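Local coordinates for protein glutaryl-CoA dehydrogenase (Mycobacterium smegmatis, PDB 3SF6) that is a flavoprotein of the acyl-CoA dehydrogenase family, a tetramer of helical and beta domains that holds dihydroflavine-adenine dinucleotide, at residues K221-A226 against L375-T380; C257-R262 against L330-V335; A272-L277 against L309-G314; L337-N342 against E386-I391. All blocks are in the same frame, centred on the assembly; numbering follows the deposited sequence.

Overall arrangement
The four contacts lie in the acyl-CoA dehydrogenase fold, three of them among the C-terminal helices and contact 1 joining these to the middle domain. Contacts 1 and 4 both touch the dihydroflavine-adenine dinucleotide, contact 1 at the flavin methyl end and the ribityl chain, contact 4 at the adenosine. Their centres are 18 Å apart, and they are joined by Lys339 NZ and Val378 O at 2.9 Å. Contact 2 shares helix 332-357 with contact 4, 10 Å away between centres, and helix 252-286 with contact 3. Contact 3, whose Leu277 side chain lies about 14 Å from the cofactor, meets contact 4 through Gly314 O and Asn342 ND2, 3.1 Å apart.

Contact 1 (K221-A226 against L375-T380); sequences KMSLRA and LESVLT. With FDA (dihydroflavine-adenine dinucleotide), chain B; SO4 (sulfate ion), chain Q.
At the methyl end of the flavin ring, the loop between strands 213-217 and 229-240 of the middle domain meets the end of helix 368-380 through Ser223 and Ser377. Ser377 OG donates to Ser223 OG over 2.7 Å, the one hydrogen bond between 221-226 and 375-380. Ser223 OG stands anti to its own backbone nitrogen (chi1 174°), which carries it out to the helix, where it is also hydrogen-bonded to Asn373 O. Leu224 packs beside the pair, its CB 3.9 Å from Ser377 OG. The cofactor's dimethyl edge closes the group: its C7M lies 3.5 Å from Ser377 OG and 3.7 Å from Leu224 CD2. Behind this, Arg225 NH1 reaches back to Lys221 O at 2.9 Å, in the carbonyl plane, while Lys221 NZ binds Leu224 O at 3.0 Å from above that carbonyl's plane. Arg225 NH1 and NH2 also grip O4 of a sulfate, probably from the crystallisation liquor, each at 3.0 Å. Glu376 turns its carboxylate away, to Arg351 and to Arg354 of the second subunit. With Ser377 OG donating to Ser223 OG, and Ser223 bonded to Asn373 O as well, the hydroxyl pair is satisfied without the flavin, whose methyl meets it by packing alone.

Contact 2 (C257-R262 against L330-V335); sequences CLNEAR and LAPEQV
Asn259 and Pro332 cross at about a right angle where helix 252-286 passes the first turn of helix 332-357, and the van der Waals contacts start here. The amide lies against the proline ring, with Asn259 ND2 3.7 Å from Pro332 CB. One turn further along, Arg262 CB meets Val335 CG1 at 3.5 Å. That methyl stands anti to the valine nitrogen (chi1 174°), which aims it at the neighbouring helix, and it also lies near the carbonyl carbon of Arg262 and Asn259 O.

The polar contacts run through one water and one side-chain bond. Arg262 NH1 donates to Asn259 OD1 over 3.1 Å; the acceptor lies in the guanidinium plane, but the donor sits 52° above the plane of the amide carbonyl. The water gives one hydrogen to Asn259 OD1 at 2.6 Å and the other to Pro332 O at 3.1 Å, and accepts a weak bond from Arg262 NH1. No direct hydrogen bond joins 257-262 to 330-335. At the helix start, the N-cap residue Ala331 sends its N-H to a lone pair of Gln334 OE1 at 2.8 Å.

Arg262 NE is bonded to Glu382 O, and one face of the guanidinium rests on Leu258 CB. So held, the arginine offers NH1 to Asn259 OD1, which takes hydrogens from both arginine and water; the water then carries the polar link across to the carbonyl of Pro332.

Contact 3 (A272-L277 against L309-G314); sequences AARDCL and LEYGKG. With EDO (1,2-ethanediol), chain O.
Both Arg274 and Tyr311 leave their helices with CG anti to the backbone nitrogen (chi1 -171° and 168°), and this lays the arginine chain and the phenol side by side, pointing the same way. The aliphatic part of the arginine does the touching: Arg274 CB lies 3.6 Å from Tyr311 CE1, and Arg274 CD comes to 3.3 Å from Tyr311 OH. A bend at chi3 then turns the guanidinium off from the ring, leaving the two planes 72° apart. Leu277 meets the tyrosine nearer its root, crossing it at about a right angle, with Leu277 CD2 4.0 Å from both Tyr311 CB and Tyr311 CD2.

No hydrogen bond joins 272-277 to 309-314 directly. Arg274 NH1 donates to O1 of a 1,2-ethanediol, probably from the crystallisation liquor, over 2.8 Å, and that oxygen lies at the edge of the guanidinium near its plane. The same arginine nitrogen forms a salt bridge with Glu100, and Tyr311 OH is hydrogen-bonded to Asp21, so both polar ends find their partners beyond the two segments.

The contact joins helices 252-286 and 298-327 of the C-terminal helical domain. Helix 20-24 lies against it, with Ala20 touching Leu277 and Tyr311, while helix 91-104 packs on Arg274 and helix 332-357 receives Ala273.

Contact 4 (L337-N342 against E386-I391); sequences LGKLNN and EMHTLI. With FDA (dihydroflavine-adenine dinucleotide), chain B.
Lys339 carries its contact with His388 along almost its whole length. Its CB stands over the centre of one imidazole face, 4.1 Å from the ring centroid and 7° off the normal, a CH-pi contact. CG continues over that face, 3.8 Å from His388 NE2. A bend at chi2 (-75°) then brings CD to 3.6 Å from His388 NE2, and CE follows at 4.0 Å from the same nitrogen. NZ ends beyond the ring, anchored by the carbonyls of Val378, Tyr381 and Gly383. His388 is fixed at both nitrogens, ND1 by Ser336 and NE2 by Glu382 O, which would hold its face steady under the lysine. Alongside, Leu340 CB meets His388 CB at 3.8 Å, and Leu340 CD2 packs 3.6 Å from Thr389 OG1, a hydroxyl hydrogen-bonded to Ser385 O.

Helices 332-357 and 385-397 cross here, the N-to-C directions of the short segments 139° apart and their axes 8.9 Å apart at closest approach. On the cofactor side, Glu386 OE1 accepts from its O2B at 2.8 Å, and Met387 CE packs on the adenine. Helix 298-327 borders Asn341 and Asn342 through Leu317, and Leu309 of the third subunit packs on Leu337 and Leu340.

Contact 1 (K221-A226 against L375-T380)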
# COMPACT_ATOMS: atom_id res chain seq x y z
N LYS A 221 -16.52 -21.41 13.08
CA LYS A 221 -15.95 -20.06 12.96
C LYS A 221 -14.42 -20.06 12.95
O LYS A 221 -13.78 -20.85 13.66
CB LYS A 221 -16.45 -19.14 14.09
CG LYS A 221 -17.91 -18.79 13.93
CD LYS A 221 -18.58 -18.29 15.17
CE LYS A 221 -17.82 -17.31 15.98
NZ LYS A 221 -18.61 -17.09 17.28
N MET A 222 -13.85 -19.18 12.13
CA MET A 222 -12.39 -18.94 12.05
C MET A 222 -12.02 -17.55 12.58
O MET A 222 -10.95 -17.01 12.29
CB MET A 222 -11.91 -19.15 10.59
CG MET A 222 -12.19 -20.51 10.06
SD MET A 222 -10.70 -21.48 10.41
CE MET A 222 -9.42 -20.77 9.42
N SER A 223 -12.96 -16.96 13.33
CA SER A 223 -12.86 -15.60 13.86
C SER A 223 -13.87 -15.48 14.98
O SER A 223 -14.93 -16.11 14.91
CB SER A 223 -13.24 -14.58 12.78
OG SER A 223 -13.28 -13.25 13.32
N LEU A 224 -13.54 -14.75 16.04
CA LEU A 224 -14.45 -14.44 17.12
C LEU A 224 -14.94 -15.70 17.83
O LEU A 224 -16.07 -15.79 18.28
CB LEU A 224 -15.62 -13.53 16.63
CG LEU A 224 -15.79 -12.31 17.53
CD1 LEU A 224 -14.55 -11.40 17.48
CD2 LEU A 224 -17.07 -11.50 17.17
N ARG A 225 -14.04 -16.69 17.93
CA ARG A 225 -14.42 -17.99 18.48
C ARG A 225 -14.72 -17.90 19.98
O ARG A 225 -15.48 -18.76 20.49
CB ARG A 225 -13.35 -19.05 18.21
CG ARG A 225 -13.23 -19.44 16.77
CD ARG A 225 -12.13 -20.48 16.55
NE ARG A 225 -12.33 -21.68 17.34
CZ ARG A 225 -13.14 -22.69 17.03
NH1 ARG A 225 -13.88 -22.67 15.92
NH2 ARG A 225 -13.24 -23.75 17.86
N ALA A 226 -14.24 -16.85 20.67
CA ALA A 226 -14.59 -16.67 22.08
C ALA A 226 -15.79 -15.75 22.26
O ALA A 226 -15.84 -14.93 23.14
CB ALA A 226 -13.38 -16.22 22.93
N LEU A 375 -10.16 -9.71 14.30
CA LEU A 375 -10.37 -8.43 13.65
C LEU A 375 -11.02 -8.54 12.30
O LEU A 375 -11.61 -7.57 11.83
CB LEU A 375 -9.06 -7.64 13.60
CG LEU A 375 -8.63 -7.03 14.93
CD1 LEU A 375 -7.15 -6.60 14.87
CD2 LEU A 375 -9.51 -5.82 15.34
N GLU A 376 -11.01 -9.73 11.69
CA GLU A 376 -11.81 -9.93 10.49
C GLU A 376 -13.29 -9.62 10.74
O GLU A 376 -13.97 -8.97 9.94
CB GLU A 376 -11.70 -11.35 9.95
CG GLU A 376 -10.32 -11.81 9.54
CD GLU A 376 -9.84 -11.30 8.21
OE1 GLU A 376 -10.63 -10.68 7.45
OE2 GLU A 376 -8.63 -11.53 7.97
N SER A 377 -13.83 -10.11 11.87
CA SER A 377 -15.24 -9.85 12.19
C SER A 377 -15.46 -8.39 12.49
O SER A 377 -16.46 -7.81 12.08
CB SER A 377 -15.67 -10.69 13.39
OG SER A 377 -15.72 -12.07 13.05
N VAL A 378 -14.52 -7.77 13.21
CA VAL A 378 -14.65 -6.37 13.59
C VAL A 378 -14.63 -5.47 12.35
O VAL A 378 -15.27 -4.41 12.31
CB VAL A 378 -13.58 -5.96 14.64
CG1 VAL A 378 -13.79 -4.49 15.15
CG2 VAL A 378 -13.56 -6.94 15.83
N LEU A 379 -13.85 -5.86 11.34
CA LEU A 379 -13.73 -5.12 10.07
C LEU A 379 -15.07 -5.10 9.32
O LEU A 379 -15.39 -4.15 8.63
CB LEU A 379 -12.63 -5.79 9.21
CG LEU A 379 -12.12 -5.02 8.03
CD1 LEU A 379 -11.18 -3.86 8.41
CD2 LEU A 379 -11.35 -6.01 7.11
N THR A 380 -15.81 -6.21 9.45
CA THR A 380 -17.06 -6.42 8.71
C THR A 380 -18.30 -5.91 9.46
O THR A 380 -19.21 -5.31 8.89
CB THR A 380 -17.19 -7.92 8.38
OG1 THR A 380 -16.17 -8.27 7.43
CG2 THR A 380 -18.59 -8.26 7.82
PA FDA B . -23.02 -7.81 2.72
O1A FDA B . -23.79 -6.60 3.05
O2A FDA B . -23.61 -8.90 1.94
O5B FDA B . -21.73 -7.22 1.96
C5B FDA B . -20.83 -8.12 1.27
C4B FDA B . -19.65 -7.33 0.73
O4B FDA B . -20.18 -6.42 -0.27
C3B FDA B . -18.94 -6.47 1.75
O3B FDA B . -17.53 -6.39 1.41
C2B FDA B . -19.62 -5.12 1.57
O2B FDA B . -18.82 -4.05 2.10
C1B FDA B . -19.86 -5.06 0.05
N9A FDA B . -20.98 -4.17 -0.28
C8A FDA B . -22.28 -4.32 0.11
N7A FDA B . -23.00 -3.29 -0.35
C5A FDA B . -22.14 -2.47 -1.03
C6A FDA B . -22.27 -1.26 -1.70
N6A FDA B . -23.46 -0.62 -1.81
N1A FDA B . -21.17 -0.73 -2.28
C2A FDA B . -19.97 -1.32 -2.18
N3A FDA B . -19.80 -2.46 -1.54
C4A FDA B . -20.87 -3.04 -0.95
N1 FDA B . -25.40 -8.20 13.16
C2 FDA B . -26.38 -7.97 14.09
O2 FDA B . -27.48 -7.51 13.71
N3 FDA B . -26.13 -8.20 15.39
C4 FDA B . -24.98 -8.71 15.85
O4 FDA B . -24.81 -8.99 17.07
C4X FDA B . -23.95 -8.94 14.92
N5 FDA B . -22.78 -9.51 15.29
C5X FDA B . -21.95 -10.06 14.34
C6 FDA B . -20.92 -10.92 14.71
C7 FDA B . -20.05 -11.47 13.79
C7M FDA B . -18.99 -12.48 14.22
C8 FDA B . -20.19 -11.10 12.45
C8M FDA B . -19.21 -11.69 11.44
C9 FDA B . -21.20 -10.25 12.06
C9A FDA B . -22.10 -9.72 13.01
N10 FDA B . -23.18 -8.92 12.63
C10 FDA B . -24.21 -8.69 13.57
C1' FDA B . -23.56 -8.83 11.21
C2' FDA B . -22.76 -7.70 10.55
O2' FDA B . -23.30 -6.41 10.91
C3' FDA B . -22.83 -7.88 9.05
O3' FDA B . -21.98 -8.98 8.71
C4' FDA B . -22.36 -6.65 8.27
O4' FDA B . -23.32 -5.59 8.37
C5' FDA B . -22.08 -6.95 6.80
O5' FDA B . -23.25 -7.53 6.21
P FDA B . -23.08 -8.87 5.36
O1P FDA B . -22.18 -9.78 6.07
O2P FDA B . -24.44 -9.35 5.01
O3P FDA B . -22.30 -8.42 4.03
S SO4 Q . -16.57 -25.34 16.22
O1 SO4 Q . -17.02 -23.99 16.55
O2 SO4 Q . -17.10 -25.78 14.92
O3 SO4 Q . -17.04 -26.22 17.28
O4 SO4 Q . -15.12 -25.37 16.17

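Contact 2 (C257-R262 against L330-V335)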
# COMPACT_ATOMS: atom_id res chain seq x y z
N CYS A 257 -28.25 3.19 17.62
CA CYS A 257 -27.62 2.16 18.46
C CYS A 257 -26.27 1.80 17.85
O CYS A 257 -25.24 1.71 18.55
CB CYS A 257 -28.48 0.91 18.55
SG CYS A 257 -30.15 1.21 19.20
N LEU A 258 -26.24 1.55 16.55
CA LEU A 258 -24.97 1.20 15.89
C LEU A 258 -23.92 2.28 16.10
O LEU A 258 -22.76 1.96 16.30
CB LEU A 258 -25.13 0.96 14.40
CG LEU A 258 -26.09 -0.15 13.98
CD1 LEU A 258 -26.18 -0.32 12.45
CD2 LEU A 258 -25.69 -1.45 14.58
N ASN A 259 -24.32 3.53 16.04
CA ASN A 259 -23.34 4.60 16.22
C ASN A 259 -22.79 4.63 17.63
O ASN A 259 -21.62 4.94 17.84
CB ASN A 259 -23.91 5.90 15.71
CG ASN A 259 -23.87 5.95 14.12
OD1 ASN A 259 -22.79 5.77 13.52
ND2 ASN A 259 -25.00 6.19 13.48
N GLU A 260 -23.57 4.23 18.61
CA GLU A 260 -23.03 4.06 19.96
C GLU A 260 -22.02 2.93 20.04
O GLU A 260 -20.90 3.09 20.57
CB GLU A 260 -24.14 3.81 20.96
CG GLU A 260 -25.08 4.95 21.08
CD GLU A 260 -24.39 6.22 21.55
OE1 GLU A 260 -23.60 6.13 22.51
OE2 GLU A 260 -24.67 7.31 20.96
N ALA A 261 -22.37 1.78 19.48
CA ALA A 261 -21.46 0.64 19.48
C ALA A 261 -20.18 0.88 18.69
O ALA A 261 -19.06 0.52 19.12
CB ALA A 261 -22.17 -0.59 18.98
N ARG A 262 -20.31 1.51 17.52
CA ARG A 262 -19.17 1.87 16.67
C ARG A 262 -18.15 2.67 17.40
O ARG A 262 -16.94 2.46 17.25
CB ARG A 262 -19.64 2.60 15.41
CG ARG A 262 -20.41 1.69 14.45
CD ARG A 262 -21.19 2.51 13.42
NE ARG A 262 -21.79 1.68 12.39
CZ ARG A 262 -22.70 2.11 11.51
NH1 ARG A 262 -23.09 3.39 11.51
NH2 ARG A 262 -23.21 1.26 10.63
N LEU A 330 -20.52 15.12 18.35
CA LEU A 330 -20.09 13.92 17.50
C LEU A 330 -21.11 13.25 16.51
O LEU A 330 -21.96 12.41 16.90
CB LEU A 330 -19.48 12.80 18.38
CG LEU A 330 -18.77 11.69 17.62
CD1 LEU A 330 -17.50 12.25 17.10
CD2 LEU A 330 -18.45 10.38 18.37
N ALA A 331 -20.93 13.48 15.21
CA ALA A 331 -21.86 12.98 14.19
C ALA A 331 -21.50 11.58 13.67
O ALA A 331 -20.35 11.20 13.74
CB ALA A 331 -21.85 13.93 13.03
N PRO A 332 -22.46 10.88 13.04
CA PRO A 332 -22.12 9.54 12.52
C PRO A 332 -20.96 9.48 11.53
O PRO A 332 -20.16 8.54 11.59
CB PRO A 332 -23.44 9.09 11.85
CG PRO A 332 -24.49 9.84 12.60
CD PRO A 332 -23.90 11.17 12.88
N GLU A 333 -20.87 10.48 10.64
CA GLU A 333 -19.75 10.53 9.71
C GLU A 333 -18.40 10.70 10.41
O GLU A 333 -17.36 10.29 9.89
CB GLU A 333 -19.94 11.59 8.63
CG GLU A 333 -20.13 13.02 9.14
CD GLU A 333 -21.55 13.43 9.46
OE1 GLU A 333 -22.42 12.60 9.82
OE2 GLU A 333 -21.81 14.68 9.44
N GLN A 334 -18.40 11.31 11.59
CA GLN A 334 -17.18 11.41 12.40
C GLN A 334 -16.84 10.07 13.04
O GLN A 334 -15.68 9.63 13.01
CB GLN A 334 -17.32 12.56 13.42
CG GLN A 334 -17.42 13.92 12.78
CD GLN A 334 -17.72 15.04 13.75
OE1 GLN A 334 -18.64 14.94 14.58
NE2 GLN A 334 -17.01 16.17 13.58
N VAL A 335 -17.83 9.39 13.63
CA VAL A 335 -17.62 8.03 14.14
C VAL A 335 -17.04 7.16 13.03
O VAL A 335 -16.16 6.33 13.29
CB VAL A 335 -18.93 7.41 14.67
CG1 VAL A 335 -18.73 5.94 15.07
CG2 VAL A 335 -19.48 8.23 15.85
O HOH W 1 -21.03 5.57 11.66

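Contact 3 (A272-L277 against L309-G314)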
# COMPACT_ATOMS: atom_id res chain seq x y z
N ALA A 272 -6.52 -4.47 20.55
CA ALA A 272 -5.98 -5.61 19.82
C ALA A 272 -4.67 -5.19 19.14
O ALA A 272 -3.65 -5.90 19.20
CB ALA A 272 -7.02 -6.15 18.77
N ALA A 273 -4.68 -4.01 18.51
CA ALA A 273 -3.44 -3.50 17.87
C ALA A 273 -2.31 -3.37 18.88
O ALA A 273 -1.16 -3.81 18.62
CB ALA A 273 -3.68 -2.15 17.18
N ARG A 274 -2.61 -2.72 19.99
CA ARG A 274 -1.59 -2.54 21.05
C ARG A 274 -0.98 -3.84 21.52
O ARG A 274 0.25 -3.95 21.68
CB ARG A 274 -2.19 -1.75 22.22
CG ARG A 274 -1.14 -1.34 23.25
CD ARG A 274 -1.77 -0.87 24.52
NE ARG A 274 -2.36 -1.97 25.29
CZ ARG A 274 -3.24 -1.81 26.26
NH1 ARG A 274 -3.62 -0.60 26.64
NH2 ARG A 274 -3.71 -2.89 26.90
N ASP A 275 -1.83 -4.82 21.81
CA ASP A 275 -1.37 -6.10 22.31
C ASP A 275 -0.42 -6.73 21.28
O ASP A 275 0.65 -7.25 21.63
CB ASP A 275 -2.59 -7.01 22.55
CG ASP A 275 -2.33 -8.04 23.62
OD1 ASP A 275 -1.87 -7.57 24.73
OD2 ASP A 275 -2.68 -9.25 23.46
N CYS A 276 -0.77 -6.64 20.00
CA CYS A 276 0.10 -7.16 18.96
C CYS A 276 1.42 -6.37 18.84
O CYS A 276 2.48 -6.96 18.67
CB CYS A 276 -0.62 -7.16 17.61
SG CYS A 276 -2.01 -8.32 17.52
N LEU A 277 1.32 -5.05 18.87
CA LEU A 277 2.52 -4.20 18.77
C LEU A 277 3.46 -4.45 19.94
O LEU A 277 4.67 -4.63 19.73
CB LEU A 277 2.11 -2.73 18.68
CG LEU A 277 3.21 -1.70 18.73
CD1 LEU A 277 4.28 -1.97 17.66
CD2 LEU A 277 2.59 -0.30 18.53
N LEU A 309 3.30 4.22 14.53
CA LEU A 309 2.64 5.39 13.94
C LEU A 309 1.16 5.17 13.80
O LEU A 309 0.36 6.05 14.12
CB LEU A 309 3.25 5.78 12.58
CG LEU A 309 4.34 6.83 12.56
CD1 LEU A 309 4.81 6.96 11.10
CD2 LEU A 309 3.82 8.16 13.10
N GLU A 310 0.74 4.03 13.27
CA GLU A 310 -0.70 3.86 13.02
C GLU A 310 -1.43 3.65 14.34
O GLU A 310 -2.58 4.11 14.48
CB GLU A 310 -1.02 2.76 12.02
CG GLU A 310 -0.50 3.05 10.60
CD GLU A 310 -0.95 4.37 10.03
OE1 GLU A 310 -2.10 4.80 10.27
OE2 GLU A 310 -0.15 5.05 9.35
N TYR A 311 -0.80 2.97 15.29
CA TYR A 311 -1.40 2.87 16.63
C TYR A 311 -1.57 4.24 17.26
O TYR A 311 -2.66 4.60 17.77
CB TYR A 311 -0.56 1.94 17.51
CG TYR A 311 -0.91 1.99 18.96
CD1 TYR A 311 -2.14 1.53 19.40
CD2 TYR A 311 0.01 2.44 19.90
CE1 TYR A 311 -2.48 1.58 20.77
CE2 TYR A 311 -0.33 2.51 21.25
CZ TYR A 311 -1.55 2.06 21.67
OH TYR A 311 -1.85 2.06 23.02
N GLY A 312 -0.51 5.04 17.22
CA GLY A 312 -0.60 6.37 17.83
C GLY A 312 -1.57 7.32 17.13
O GLY A 312 -2.35 8.00 17.79
N LYS A 313 -1.55 7.39 15.79
CA LYS A 313 -2.51 8.19 15.05
C LYS A 313 -3.92 7.72 15.35
O LYS A 313 -4.85 8.54 15.47
CB LYS A 313 -2.23 8.07 13.54
CG LYS A 313 -0.91 8.71 13.09
CD LYS A 313 -0.35 8.12 11.76
CE LYS A 313 -1.20 8.27 10.67
NZ LYS A 313 -0.70 7.66 9.34
N GLY A 314 -4.11 6.40 15.41
CA GLY A 314 -5.43 5.84 15.71
C GLY A 314 -5.93 6.19 17.09
O GLY A 314 -7.10 6.54 17.29
C1 EDO O . -3.83 2.87 25.53
O1 EDO O . -2.84 2.04 26.06
C2 EDO O . -4.23 3.92 26.60
O2 EDO O . -4.89 3.32 27.71

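Contact 4 (L337-N342 against E386-I391)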
# COMPACT_ATOMS: atom_id res chain seq x y z
N LEU A 337 -15.11 7.92 10.51
CA LEU A 337 -13.66 8.15 10.38
C LEU A 337 -12.90 7.19 11.28
O LEU A 337 -11.96 6.53 10.85
CB LEU A 337 -13.27 9.58 10.76
CG LEU A 337 -13.77 10.69 9.85
CD1 LEU A 337 -13.52 12.07 10.53
CD2 LEU A 337 -13.01 10.60 8.53
N GLY A 338 -13.30 7.14 12.55
CA GLY A 338 -12.62 6.28 13.51
C GLY A 338 -12.79 4.81 13.22
O GLY A 338 -11.85 4.04 13.40
N LYS A 339 -14.01 4.39 12.85
CA LYS A 339 -14.28 2.98 12.62
C LYS A 339 -13.54 2.51 11.37
O LYS A 339 -12.82 1.50 11.41
CB LYS A 339 -15.81 2.72 12.54
CG LYS A 339 -16.25 1.31 12.92
CD LYS A 339 -15.94 0.27 11.89
CE LYS A 339 -16.61 -1.09 12.24
NZ LYS A 339 -16.45 -2.10 11.10
N LEU A 340 -13.65 3.26 10.27
CA LEU A 340 -12.94 2.92 9.05
C LEU A 340 -11.45 2.81 9.34
O LEU A 340 -10.80 1.84 8.98
CB LEU A 340 -13.18 3.93 7.94
CG LEU A 340 -12.39 3.72 6.68
CD1 LEU A 340 -12.71 2.34 6.02
CD2 LEU A 340 -12.65 4.88 5.70
N ASN A 341 -10.89 3.83 9.96
CA ASN A 341 -9.45 3.87 10.13
C ASN A 341 -8.94 2.82 11.12
O ASN A 341 -8.03 2.06 10.83
CB ASN A 341 -9.00 5.20 10.68
CG ASN A 341 -7.49 5.28 10.73
OD1 ASN A 341 -6.84 5.41 9.67
ND2 ASN A 341 -6.91 5.15 11.94
N ASN A 342 -9.50 2.84 12.34
CA ASN A 342 -8.87 2.10 13.41
C ASN A 342 -8.99 0.59 13.22
O ASN A 342 -8.07 -0.14 13.61
CB ASN A 342 -9.37 2.57 14.75
CG ASN A 342 -8.87 3.95 15.11
OD1 ASN A 342 -8.21 4.60 14.31
ND2 ASN A 342 -9.22 4.44 16.32
N GLU A 386 -16.32 -0.59 3.48
CA GLU A 386 -16.94 0.08 2.36
C GLU A 386 -18.09 0.96 2.81
O GLU A 386 -18.25 2.08 2.32
CB GLU A 386 -17.39 -0.94 1.30
CG GLU A 386 -16.17 -1.65 0.59
CD GLU A 386 -15.44 -2.62 1.48
OE1 GLU A 386 -16.08 -3.41 2.23
OE2 GLU A 386 -14.17 -2.68 1.48
N MET A 387 -18.88 0.47 3.75
CA MET A 387 -19.98 1.29 4.26
C MET A 387 -19.45 2.57 4.89
O MET A 387 -19.97 3.64 4.66
CB MET A 387 -20.89 0.52 5.23
CG MET A 387 -21.70 -0.59 4.58
SD MET A 387 -22.75 -0.03 3.21
CE MET A 387 -21.87 -0.61 1.80
N HIS A 388 -18.42 2.47 5.72
CA HIS A 388 -17.87 3.67 6.33
C HIS A 388 -17.23 4.63 5.34
O HIS A 388 -17.40 5.85 5.47
CB HIS A 388 -16.94 3.28 7.49
CG HIS A 388 -17.72 2.68 8.61
ND1 HIS A 388 -18.61 3.41 9.37
CD2 HIS A 388 -17.83 1.39 9.02
CE1 HIS A 388 -19.21 2.60 10.22
NE2 HIS A 388 -18.77 1.37 10.02
N THR A 389 -16.56 4.09 4.33
CA THR A 389 -16.05 4.92 3.23
C THR A 389 -17.17 5.76 2.59
O THR A 389 -16.98 6.95 2.31
CB THR A 389 -15.37 4.02 2.17
OG1 THR A 389 -14.18 3.42 2.75
CG2 THR A 389 -14.99 4.84 0.95
N LEU A 390 -18.31 5.12 2.33
CA LEU A 390 -19.44 5.77 1.68
C LEU A 390 -20.17 6.75 2.62
O LEU A 390 -20.70 7.75 2.18
CB LEU A 390 -20.37 4.68 1.11
CG LEU A 390 -19.72 3.83 0.03
CD1 LEU A 390 -20.56 2.57 -0.30
CD2 LEU A 390 -19.40 4.66 -1.24
N ILE A 391 -20.20 6.47 3.92
CA ILE A 391 -20.74 7.42 4.88
C ILE A 391 -19.89 8.69 4.90
O ILE A 391 -20.42 9.84 4.83
CB ILE A 391 -20.89 6.80 6.30
CG1 ILE A 391 -21.93 5.68 6.29
CG2 ILE A 391 -21.15 7.91 7.36
CD1 ILE A 391 -21.91 4.81 7.58
PA FDA B . -23.02 -7.81 2.72
O1A FDA B . -23.79 -6.60 3.05
O2A FDA B . -23.61 -8.90 1.94
O5B FDA B . -21.73 -7.22 1.96
C5B FDA B . -20.83 -8.12 1.27
C4B FDA B . -19.65 -7.33 0.73
O4B FDA B . -20.18 -6.42 -0.27
C3B FDA B . -18.94 -6.47 1.75
O3B FDA B . -17.53 -6.39 1.41
C2B FDA B . -19.62 -5.12 1.57
O2B FDA B . -18.82 -4.05 2.10
C1B FDA B . -19.86 -5.06 0.05
N9A FDA B . -20.98 -4.17 -0.28
C8A FDA B . -22.28 -4.32 0.11
N7A FDA B . -23.00 -3.29 -0.35
C5A FDA B . -22.14 -2.47 -1.03
C6A FDA B . -22.27 -1.26 -1.70
N6A FDA B . -23.46 -0.62 -1.81
N1A FDA B . -21.17 -0.73 -2.28
C2A FDA B . -19.97 -1.32 -2.18
N3A FDA B . -19.80 -2.46 -1.54
C4A FDA B . -20.87 -3.04 -0.95
N1 FDA B . -25.40 -8.20 13.16
C2 FDA B . -26.38 -7.97 14.09
O2 FDA B . -27.48 -7.51 13.71
N3 FDA B . -26.13 -8.20 15.39
C4 FDA B . -24.98 -8.71 15.85
O4 FDA B . -24.81 -8.99 17.07
C4X FDA B . -23.95 -8.94 14.92
N5 FDA B . -22.78 -9.51 15.29
C5X FDA B . -21.95 -10.06 14.34
C6 FDA B . -20.92 -10.92 14.71
C7 FDA B . -20.05 -11.47 13.79
C7M FDA B . -18.99 -12.48 14.22
C8 FDA B . -20.19 -11.10 12.45
C8M FDA B . -19.21 -11.69 11.44
C9 FDA B . -21.20 -10.25 12.06
C9A FDA B . -22.10 -9.72 13.01
N10 FDA B . -23.18 -8.92 12.63
C10 FDA B . -24.21 -8.69 13.57
C1' FDA B . -23.56 -8.83 11.21
C2' FDA B . -22.76 -7.70 10.55
O2' FDA B . -23.30 -6.41 10.91
C3' FDA B . -22.83 -7.88 9.05
O3' FDA B . -21.98 -8.98 8.71
C4' FDA B . -22.36 -6.65 8.27
O4' FDA B . -23.32 -5.59 8.37
C5' FDA B . -22.08 -6.95 6.80
O5' FDA B . -23.25 -7.53 6.21
P FDA B . -23.08 -8.87 5.36
O1P FDA B . -22.18 -9.78 6.07
O2P FDA B . -24.44 -9.35 5.01
O3P FDA B . -22.30 -8.42 4.03